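Local coordinates for protein putative peptidyl-arginine deiminase (Chlorobium tepidum, PDB 1XKN) that probably acts as a deiminase of the guanidino-group modifying enzyme superfamily, hydrolysing agmatine or peptidyl-arginine, at residues L168-T172 against G216-A222; F7-W12 against I160-G164; N228-V234 against L264-P270. All blocks are in the same frame, centred on the assembly; numbering follows the deposited sequence.

Two of the contacts share a small sheet. Interaction 1 uses strand 167-171 and interaction 2 its antiparallel neighbour 160-162, whose Asp-161 O probably accepts a hydrogen bond from Leu-169 N. Interaction 1 is wholly buried and combines apolar packing with one gripped threonine hydroxyl. Interaction 2 is partly buried: it holds the loop 7-12 by van der Waals contacts and a bridging water, with no direct hydrogen bond. Interaction 3, farther from the chain's centre, pairs two parallel strands through regular backbone bonds and has exposed residues along its outer strand. It follows on from interaction 1, since Met-221 O probably bonds to Ala-233 N. Interactions 2 and 3 do not touch.

Interaction 1: residues L168-T172 against G216-A222; sequences LLTTT and GHVDDMA
The hydroxyl OG1 of Thr-171 is held by three groups: it donates to Gly-216 O at 2.7 Å, accepts from water 1, and caps the helix 172-175 by accepting from Cys-174 N. This is an N-cap at the end of strand 167-171, deep in what is, for this family, the α/β-propeller (pentein) fold. The donor reaches Gly-216 O from above the carbonyl plane, 35° out of it. Water 1 also accepts from Val-218 N, so the hydroxyl is tied to the loop 216-222 directly and through solvent. Threonine suits the position because its other branch is apolar: CG2 packs on Val-218 CB at 3.8 Å and on the selenomethionine Met-221, whose chain bends at its last torsion (chi3 63°), so that CE reaches slantwise across to CG2. At the backbone angles of Gly-216 a side chain would press on the preceding carbonyl O, hence glycine beside this hydroxyl. In the 3-10 turn, Val-218 O accepts from both Met-221 N and Ala-222 N. Val-218 CG2 touches CG and CD2 of Leu-169 equally at 3.9 Å. That CD2 also rests on Ala-222 CB at 3.6 Å, a small methyl permitting the approach.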
loop_
_atom_site.group_PDB
_atom_site.type_symbol
_atom_site.label_atom_id
_atom_site.label_comp_id
_atom_site.label_asym_id
_atom_site.label_seq_id
_atom_site.Cartn_x
_atom_site.Cartn_y
_atom_site.Cartn_z
ATOM N N LEU A 168 0.465 -14.242 4.678
ATOM C CA LEU A 168 0.756 -13.240 3.661
ATOM C C LEU A 168 -0.117 -13.564 2.457
ATOM O O LEU A 168 -0.078 -14.677 1.923
ATOM C CB LEU A 168 2.242 -13.250 3.277
ATOM C CG LEU A 168 2.661 -12.228 2.211
ATOM C CD1 LEU A 168 4.118 -11.840 2.404
ATOM C CD2 LEU A 168 2.435 -12.798 0.812
ATOM N N LEU A 169 -0.917 -12.581 2.059
ATOM C CA LEU A 169 -1.830 -12.708 0.929
ATOM C C LEU A 169 -1.206 -12.042 -0.296
ATOM O O LEU A 169 -0.674 -10.935 -0.205
ATOM C CB LEU A 169 -3.158 -12.025 1.269
ATOM C CG LEU A 169 -4.313 -12.152 0.279
ATOM C CD1 LEU A 169 -4.773 -13.601 0.235
ATOM C CD2 LEU A 169 -5.466 -11.244 0.698
ATOM N N THR A 170 -1.267 -12.716 -1.441
ATOM C CA THR A 170 -0.703 -12.164 -2.671
ATOM C C THR A 170 -1.456 -12.722 -3.875
ATOM O O THR A 170 -2.487 -13.376 -3.712
ATOM C CB THR A 170 0.807 -12.504 -2.783
ATOM O OG1 THR A 170 1.389 -11.771 -3.866
ATOM C CG2 THR A 170 1.010 -13.995 -3.023
ATOM N N THR A 171 -0.965 -12.454 -5.081
ATOM C CA THR A 171 -1.628 -12.973 -6.274
ATOM C C THR A 171 -0.632 -13.651 -7.195
ATOM O O THR A 171 0.526 -13.239 -7.303
ATOM C CB THR A 171 -2.336 -11.870 -7.094
ATOM O OG1 THR A 171 -1.360 -10.974 -7.636
ATOM C CG2 THR A 171 -3.314 -11.100 -6.226
ATOM N N THR A 172 -1.095 -14.700 -7.860
ATOM C CA THR A 172 -0.263 -15.428 -8.801
ATOM C C THR A 172 -0.013 -14.519 -10.000
ATOM O O THR A 172 1.082 -14.491 -10.556
ATOM C CB THR A 172 -0.968 -16.718 -9.256
ATOM O OG1 THR A 172 -1.079 -17.611 -8.142
ATOM C CG2 THR A 172 -0.189 -17.397 -10.372
ATOM N N GLY A 216 -2.083 -7.285 -11.578
ATOM C CA GLY A 216 -2.820 -7.945 -10.513
ATOM C C GLY A 216 -2.470 -7.700 -9.056
ATOM O O GLY A 216 -2.539 -8.629 -8.256
ATOM N N HIS A 217 -2.116 -6.474 -8.685
ATOM C CA HIS A 217 -1.798 -6.209 -7.282
ATOM C C HIS A 217 -2.943 -6.610 -6.369
ATOM O O HIS A 217 -4.103 -6.286 -6.623
ATOM C CB HIS A 217 -1.491 -4.733 -7.055
ATOM C CG HIS A 217 -0.036 -4.405 -7.148
ATOM N ND1 HIS A 217 0.460 -3.151 -6.869
ATOM C CD2 HIS A 217 1.029 -5.166 -7.491
ATOM C CE1 HIS A 217 1.771 -3.152 -7.036
ATOM N NE2 HIS A 217 2.141 -4.363 -7.414
ATOM N N VAL A 218 -2.602 -7.298 -5.289
ATOM C CA VAL A 218 -3.598 -7.750 -4.338
ATOM C C VAL A 218 -4.269 -6.560 -3.659
ATOM O O VAL A 218 -5.456 -6.620 -3.336
ATOM C CB VAL A 218 -2.959 -8.675 -3.266
ATOM C CG1 VAL A 218 -2.064 -7.875 -2.328
ATOM C CG2 VAL A 218 -4.045 -9.408 -2.497
ATOM N N ASP A 219 -3.533 -5.465 -3.476
ATOM C CA ASP A 219 -4.112 -4.309 -2.795
ATOM C C ASP A 219 -5.189 -3.554 -3.580
ATOM O O ASP A 219 -5.618 -2.473 -3.179
ATOM C CB ASP A 219 -3.011 -3.358 -2.282
ATOM C CG ASP A 219 -2.439 -2.444 -3.352
ATOM O OD1 ASP A 219 -2.668 -2.680 -4.552
ATOM O OD2 ASP A 219 -1.742 -1.468 -2.973
ATOM N N ASP A 220 -5.633 -4.121 -4.699
ATOM C CA ASP A 220 -6.718 -3.511 -5.464
ATOM C C ASP A 220 -7.886 -4.488 -5.374
ATOM O O ASP A 220 -8.915 -4.301 -6.023
ATOM C CB ASP A 220 -6.344 -3.313 -6.941
ATOM C CG ASP A 220 -5.575 -2.028 -7.190
ATOM O OD1 ASP A 220 -5.766 -1.058 -6.431
ATOM O OD2 ASP A 220 -4.794 -1.984 -8.164
HETATM N N MSE A 221 -7.737 -5.513 -4.537
HETATM C CA MSE A 221 -8.761 -6.548 -4.439
HETATM C C MSE A 221 -9.075 -7.140 -3.058
HETATM O O MSE A 221 -10.234 -7.190 -2.650
HETATM C CB MSE A 221 -8.360 -7.672 -5.401
HETATM C CG MSE A 221 -9.283 -8.863 -5.465
HETATM SE SE MSE A 221 -8.720 -10.008 -6.915
HETATM C CE MSE A 221 -6.970 -10.476 -6.251
ATOM N N ALA A 222 -8.045 -7.601 -2.353
ATOM C CA ALA A 222 -8.229 -8.225 -1.049
ATOM C C ALA A 222 -7.239 -7.695 -0.022
ATOM O O ALA A 222 -6.070 -7.449 -0.340
ATOM C CB ALA A 222 -8.092 -9.733 -1.184
HETATM O O HOH W 1 -0.272 -9.033 -5.766
#

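Interaction 2: residues F7-W12 against I160-G164; sequences FMPPEW and IDVNG
Pro-10 lies directly against Gly-164, its CD 3.6 Å from Gly-164 CA, and this is the tight part of the contact. Their CA atoms are only 4.4 Å apart; Gly-164, having no side chain, can let the proline ring come this close. Glycine also suits the positive phi of 75° here. Beside them CZ2 and CH2 of the Trp-12 indole meet the backbone obliquely, with CZ2 3.3 Å from Asn-163 O. Within the loop, Pro-10 CB sits over the centre of one face of the same indole, so the proline is packed on two adjoining sides. The CB of Asn-163 leaves away from the loop, and its OD1 accepts from Ala-165 N, an Asx turn, and from Leu-167 N. The turn starts the β-hairpin connection from strand 160-162 to strand 167-171, and the loop between strands 5-7 and 15-21 runs across it at nearly a right angle. The compact, branched Val-162 fits closely here, its CG2 3.8 Å from Met-8 O and also near Pro-9 O. Looser contacts come from the selenomethionine Met-8, extended with CG anti to its N (chi1 -172°): its SE is 4.0 Å from Val-162 CG1 and 4.2 Å from Ile-160 CD1. Water 2 joins the two backbones, accepting from Glu-11 N and donating to Val-162 O at 2.8 Å. Glu-11 and Asp-161 each form a salt bridge with Arg-223. On the solvent side, the exposed Phe-7 turns its ring edge to Gly-164, with CE1 3.2 Å from the carbonyl O.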
loop_
_atom_site.group_PDB
_atom_site.type_symbol
_atom_site.label_atom_id
_atom_site.label_comp_id
_atom_site.label_asym_id
_atom_site.label_seq_id
_atom_site.Cartn_x
_atom_site.Cartn_y
_atom_site.Cartn_z
ATOM N N PHE A 7 10.082 -9.683 11.248
ATOM C CA PHE A 7 8.651 -9.602 11.488
ATOM C C PHE A 7 8.147 -8.351 10.793
ATOM O O PHE A 7 8.718 -7.269 10.953
ATOM C CB PHE A 7 8.363 -9.507 12.991
ATOM C CG PHE A 7 6.936 -9.150 13.317
ATOM C CD1 PHE A 7 5.902 -10.047 13.065
ATOM C CD2 PHE A 7 6.628 -7.907 13.860
ATOM C CE1 PHE A 7 4.578 -9.710 13.349
ATOM C CE2 PHE A 7 5.306 -7.558 14.147
ATOM C CZ PHE A 7 4.283 -8.463 13.889
HETATM N N MSE A 8 7.098 -8.509 9.992
HETATM C CA MSE A 8 6.506 -7.373 9.308
HETATM C C MSE A 8 5.181 -7.072 9.987
HETATM O O MSE A 8 4.235 -7.857 9.899
HETATM C CB MSE A 8 6.256 -7.673 7.830
HETATM C CG MSE A 8 5.813 -6.435 7.062
HETATM SE SE MSE A 8 5.347 -6.779 5.225
HETATM C CE MSE A 8 4.039 -5.393 4.931
ATOM N N PRO A 9 5.099 -5.937 10.692
ATOM C CA PRO A 9 3.856 -5.575 11.374
ATOM C C PRO A 9 2.717 -5.393 10.382
ATOM O O PRO A 9 2.939 -5.009 9.231
ATOM C CB PRO A 9 4.207 -4.258 12.059
ATOM C CG PRO A 9 5.672 -4.397 12.326
ATOM C CD PRO A 9 6.181 -5.000 11.039
ATOM N N PRO A 10 1.480 -5.681 10.811
ATOM C CA PRO A 10 0.343 -5.510 9.906
ATOM C C PRO A 10 0.095 -4.008 9.773
ATOM O O PRO A 10 0.562 -3.222 10.598
ATOM C CB PRO A 10 -0.787 -6.239 10.628
ATOM C CG PRO A 10 -0.458 -6.002 12.066
ATOM C CD PRO A 10 1.043 -6.202 12.117
ATOM N N GLU A 11 -0.637 -3.610 8.741
ATOM C CA GLU A 11 -0.892 -2.201 8.506
ATOM C C GLU A 11 -1.672 -1.514 9.624
ATOM O O GLU A 11 -1.576 -0.299 9.791
ATOM C CB GLU A 11 -1.621 -2.032 7.176
ATOM C CG GLU A 11 -1.656 -0.615 6.657
ATOM C CD GLU A 11 -2.072 -0.563 5.205
ATOM O OE1 GLU A 11 -1.337 -1.125 4.369
ATOM O OE2 GLU A 11 -3.130 0.029 4.906
ATOM N N TRP A 12 -2.441 -2.282 10.390
ATOM C CA TRP A 12 -3.225 -1.704 11.473
ATOM C C TRP A 12 -2.448 -1.572 12.786
ATOM O O TRP A 12 -2.982 -1.064 13.769
ATOM C CB TRP A 12 -4.504 -2.516 11.709
ATOM C CG TRP A 12 -4.259 -3.939 12.096
ATOM C CD1 TRP A 12 -3.892 -4.406 13.325
ATOM C CD2 TRP A 12 -4.333 -5.078 11.237
ATOM N NE1 TRP A 12 -3.734 -5.771 13.285
ATOM C CE2 TRP A 12 -4.001 -6.209 12.015
ATOM C CE3 TRP A 12 -4.652 -5.256 9.881
ATOM C CZ2 TRP A 12 -3.974 -7.499 11.482
ATOM C CZ3 TRP A 12 -4.623 -6.541 9.355
ATOM C CH2 TRP A 12 -4.289 -7.643 10.156
ATOM N N ILE A 160 1.622 -7.480 -1.835
ATOM C CA ILE A 160 1.501 -8.372 -0.684
ATOM C C ILE A 160 0.663 -7.715 0.411
ATOM O O ILE A 160 0.496 -6.497 0.428
ATOM C CB ILE A 160 2.890 -8.736 -0.087
ATOM C CG1 ILE A 160 3.612 -7.469 0.373
ATOM C CG2 ILE A 160 3.726 -9.478 -1.124
ATOM C CD1 ILE A 160 4.856 -7.738 1.200
ATOM N N ASP A 161 0.121 -8.528 1.311
ATOM C CA ASP A 161 -0.681 -8.033 2.425
ATOM C C ASP A 161 -0.570 -9.068 3.539
ATOM O O ASP A 161 -0.888 -10.238 3.335
ATOM C CB ASP A 161 -2.139 -7.847 1.995
ATOM C CG ASP A 161 -2.976 -7.151 3.053
ATOM O OD1 ASP A 161 -3.533 -7.844 3.927
ATOM O OD2 ASP A 161 -3.059 -5.906 3.015
ATOM N N VAL A 162 -0.110 -8.642 4.710
ATOM C CA VAL A 162 0.077 -9.566 5.829
ATOM C C VAL A 162 -0.930 -9.407 6.965
ATOM O O VAL A 162 -1.500 -8.334 7.156
ATOM C CB VAL A 162 1.507 -9.436 6.413
ATOM C CG1 VAL A 162 2.535 -9.669 5.316
ATOM C CG2 VAL A 162 1.701 -8.053 7.033
ATOM N N ASN A 163 -1.150 -10.479 7.723
ATOM C CA ASN A 163 -2.094 -10.421 8.835
ATOM C C ASN A 163 -1.362 -10.147 10.149
ATOM O O ASN A 163 -1.980 -10.052 11.209
ATOM C CB ASN A 163 -2.906 -11.722 8.920
ATOM C CG ASN A 163 -2.156 -12.843 9.609
ATOM O OD1 ASN A 163 -0.949 -12.990 9.445
ATOM N ND2 ASN A 163 -2.877 -13.650 10.376
ATOM N N GLY A 164 -0.040 -10.017 10.062
ATOM C CA GLY A 164 0.770 -9.724 11.236
ATOM C C GLY A 164 0.986 -10.886 12.184
ATOM O O GLY A 164 1.487 -10.706 13.296
HETATM O O HOH W 2 -1.778 -5.546 6.773
#

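Interaction 3: residues N228-V234 against L264-P270; sequences NTVVIAV and LNIVKLP
Asn-228 O accepts from Asn-265 N at 2.8 Å, the first of six backbone hydrogen bonds between segments 228-234 and 264-270. Their strands, 229-233 and 265-269, are parallel and belong to one β-α-β unit, with helix 243-253 between them in the chain. Val-230 and Ile-232 each use both N and O toward the partner strand, and Asn-265, Val-267 and Leu-269 answer them: Val-230 N donates to Asn-265 O, Val-230 O accepts from Val-267 N, and Ile-232 N and O repeat this with Val-267 O and Leu-269 N. The series closes with Val-234 N to Leu-269 O at 2.7 Å. Four of the six run nearly straight out from the carbonyl; Val-267 N is tilted at Val-230 O, and Leu-269 N comes to Ile-232 O from above the plane, 41° out of it. The intervening Val-231 and Ala-233 bond to Arg-223 and Met-221 of the other neighbour. Several carbonyls also receive CA-H...O contacts, the shortest from Val-231 CA to Val-267 O at 3.2 Å.

Beta-branched valine and isoleucine suit the extended backbone and fill the faces beneath the helices, whereas the polar Asn-265 and Lys-268 sit on the exposed outer strand. Toward helix 243-253, Ile-232 CG2 meets Ile-266 CG2 at 3.7 Å. On this face too, Val-234 CG2 lies 3.5 Å from Lys-268 CB, and Lys-268 NZ is bonded to Tyr-250 OH. On the other face Val-231 and Val-267 lie side by side, while Leu-269 CD1 touches Val-231 CB; Ile-312 of helix 305-316 covers Val-267 and Leu-269. Thr-229 OG1 is hydrogen-bonded to Asn-226 OD1. The amides of Asn-228 and Asn-265 stand 84° apart, and although Asn-228 ND2 is 3.3 Å from Asn-265 OD1, the angle is too poor for a hydrogen bond.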
loop_
_atom_site.group_PDB
_atom_site.type_symbol
_atom_site.label_atom_id
_atom_site.label_comp_id
_atom_site.label_asym_id
_atom_site.label_seq_id
_atom_site.Cartn_x
_atom_site.Cartn_y
_atom_site.Cartn_z
ATOM N N ASN A 228 -7.683 -12.658 11.484
ATOM C CA ASN A 228 -8.348 -13.729 10.753
ATOM C C ASN A 228 -9.463 -13.273 9.825
ATOM O O ASN A 228 -10.334 -14.063 9.464
ATOM C CB ASN A 228 -8.874 -14.789 11.736
ATOM C CG ASN A 228 -9.848 -14.227 12.760
ATOM O OD1 ASN A 228 -10.089 -14.846 13.801
ATOM N ND2 ASN A 228 -10.421 -13.067 12.472
ATOM N N THR A 229 -9.426 -12.008 9.411
ATOM C CA THR A 229 -10.464 -11.497 8.524
ATOM C C THR A 229 -9.916 -10.803 7.284
ATOM O O THR A 229 -9.049 -9.936 7.373
ATOM C CB THR A 229 -11.395 -10.517 9.264
ATOM O OG1 THR A 229 -11.945 -11.169 10.418
ATOM C CG2 THR A 229 -12.534 -10.076 8.354
ATOM N N VAL A 230 -10.433 -11.202 6.127
ATOM C CA VAL A 230 -10.023 -10.621 4.860
ATOM C C VAL A 230 -11.210 -9.952 4.190
ATOM O O VAL A 230 -12.296 -10.531 4.114
ATOM C CB VAL A 230 -9.479 -11.694 3.891
ATOM C CG1 VAL A 230 -9.150 -11.066 2.538
ATOM C CG2 VAL A 230 -8.242 -12.342 4.478
ATOM N N VAL A 231 -11.012 -8.721 3.733
ATOM C CA VAL A 231 -12.070 -8.024 3.020
ATOM C C VAL A 231 -11.714 -8.183 1.551
ATOM O O VAL A 231 -10.550 -8.052 1.168
ATOM C CB VAL A 231 -12.149 -6.512 3.385
ATOM C CG1 VAL A 231 -12.678 -6.352 4.797
ATOM C CG2 VAL A 231 -10.787 -5.845 3.242
ATOM N N ILE A 232 -12.706 -8.501 0.733
ATOM C CA ILE A 232 -12.452 -8.664 -0.685
ATOM C C ILE A 232 -13.543 -8.011 -1.511
ATOM O O ILE A 232 -14.733 -8.126 -1.210
ATOM C CB ILE A 232 -12.320 -10.160 -1.079
ATOM C CG1 ILE A 232 -12.054 -10.270 -2.585
ATOM C CG2 ILE A 232 -13.573 -10.931 -0.675
ATOM C CD1 ILE A 232 -11.718 -11.670 -3.064
ATOM N N ALA A 233 -13.121 -7.298 -2.548
ATOM C CA ALA A 233 -14.053 -6.626 -3.434
ATOM C C ALA A 233 -14.804 -7.670 -4.235
ATOM O O ALA A 233 -14.212 -8.629 -4.740
ATOM C CB ALA A 233 -13.303 -5.699 -4.369
ATOM N N VAL A 234 -16.112 -7.492 -4.342
ATOM C CA VAL A 234 -16.932 -8.425 -5.095
ATOM C C VAL A 234 -17.867 -7.654 -6.013
ATOM O O VAL A 234 -18.599 -6.770 -5.570
ATOM C CB VAL A 234 -17.745 -9.341 -4.150
ATOM C CG1 VAL A 234 -16.818 -10.362 -3.502
ATOM C CG2 VAL A 234 -18.428 -8.514 -3.086
ATOM N N LEU A 264 -10.897 -18.584 7.374
ATOM C CA LEU A 264 -10.762 -17.147 7.548
ATOM C C LEU A 264 -12.136 -16.512 7.366
ATOM O O LEU A 264 -12.970 -17.025 6.621
ATOM C CB LEU A 264 -9.797 -16.571 6.505
ATOM C CG LEU A 264 -8.350 -17.068 6.554
ATOM C CD1 LEU A 264 -7.559 -16.498 5.382
ATOM C CD2 LEU A 264 -7.724 -16.660 7.878
ATOM N N ASN A 265 -12.372 -15.405 8.060
ATOM C CA ASN A 265 -13.631 -14.686 7.943
ATOM C C ASN A 265 -13.505 -13.829 6.692
ATOM O O ASN A 265 -12.516 -13.119 6.524
ATOM C CB ASN A 265 -13.851 -13.787 9.161
ATOM C CG ASN A 265 -13.958 -14.567 10.455
ATOM O OD1 ASN A 265 -13.274 -14.260 11.435
ATOM N ND2 ASN A 265 -14.817 -15.579 10.469
ATOM N N ILE A 266 -14.502 -13.898 5.816
ATOM C CA ILE A 266 -14.468 -13.136 4.574
ATOM C C ILE A 266 -15.562 -12.076 4.540
ATOM O O ILE A 266 -16.751 -12.395 4.608
ATOM C CB ILE A 266 -14.641 -14.070 3.356
ATOM C CG1 ILE A 266 -13.677 -15.262 3.461
ATOM C CG2 ILE A 266 -14.408 -13.299 2.065
ATOM C CD1 ILE A 266 -12.206 -14.892 3.535
ATOM N N VAL A 267 -15.155 -10.814 4.443
ATOM C CA VAL A 267 -16.096 -9.699 4.392
ATOM C C VAL A 267 -16.121 -9.154 2.969
ATOM O O VAL A 267 -15.077 -8.824 2.410
ATOM C CB VAL A 267 -15.670 -8.571 5.361
ATOM C CG1 VAL A 267 -16.587 -7.367 5.206
ATOM C CG2 VAL A 267 -15.711 -9.084 6.793
ATOM N N LYS A 268 -17.310 -9.067 2.383
ATOM C CA LYS A 268 -17.438 -8.559 1.024
ATOM C C LYS A 268 -17.443 -7.038 0.974
ATOM O O LYS A 268 -18.037 -6.372 1.826
ATOM C CB LYS A 268 -18.728 -9.067 0.370
ATOM C CG LYS A 268 -18.793 -10.567 0.149
ATOM C CD LYS A 268 -20.019 -10.925 -0.682
ATOM C CE LYS A 268 -20.135 -12.425 -0.890
ATOM N NZ LYS A 268 -20.420 -13.133 0.391
ATOM N N LEU A 269 -16.762 -6.496 -0.029
ATOM C CA LEU A 269 -16.711 -5.059 -0.250
ATOM C C LEU A 269 -17.226 -4.827 -1.659
ATOM O O LEU A 269 -17.032 -5.659 -2.542
ATOM C CB LEU A 269 -15.272 -4.535 -0.145
ATOM C CG LEU A 269 -14.830 -3.985 1.216
ATOM C CD1 LEU A 269 -13.350 -3.641 1.179
ATOM C CD2 LEU A 269 -15.656 -2.754 1.560
ATOM N N PRO A 270 -17.921 -3.707 -1.886
ATOM C CA PRO A 270 -18.410 -3.470 -3.242
ATOM C C PRO A 270 -17.254 -2.996 -4.113
ATOM O O PRO A 270 -16.163 -2.721 -3.609
ATOM C CB PRO A 270 -19.466 -2.382 -3.039
ATOM C CG PRO A 270 -18.920 -1.608 -1.878
ATOM C CD PRO A 270 -18.418 -2.686 -0.949
#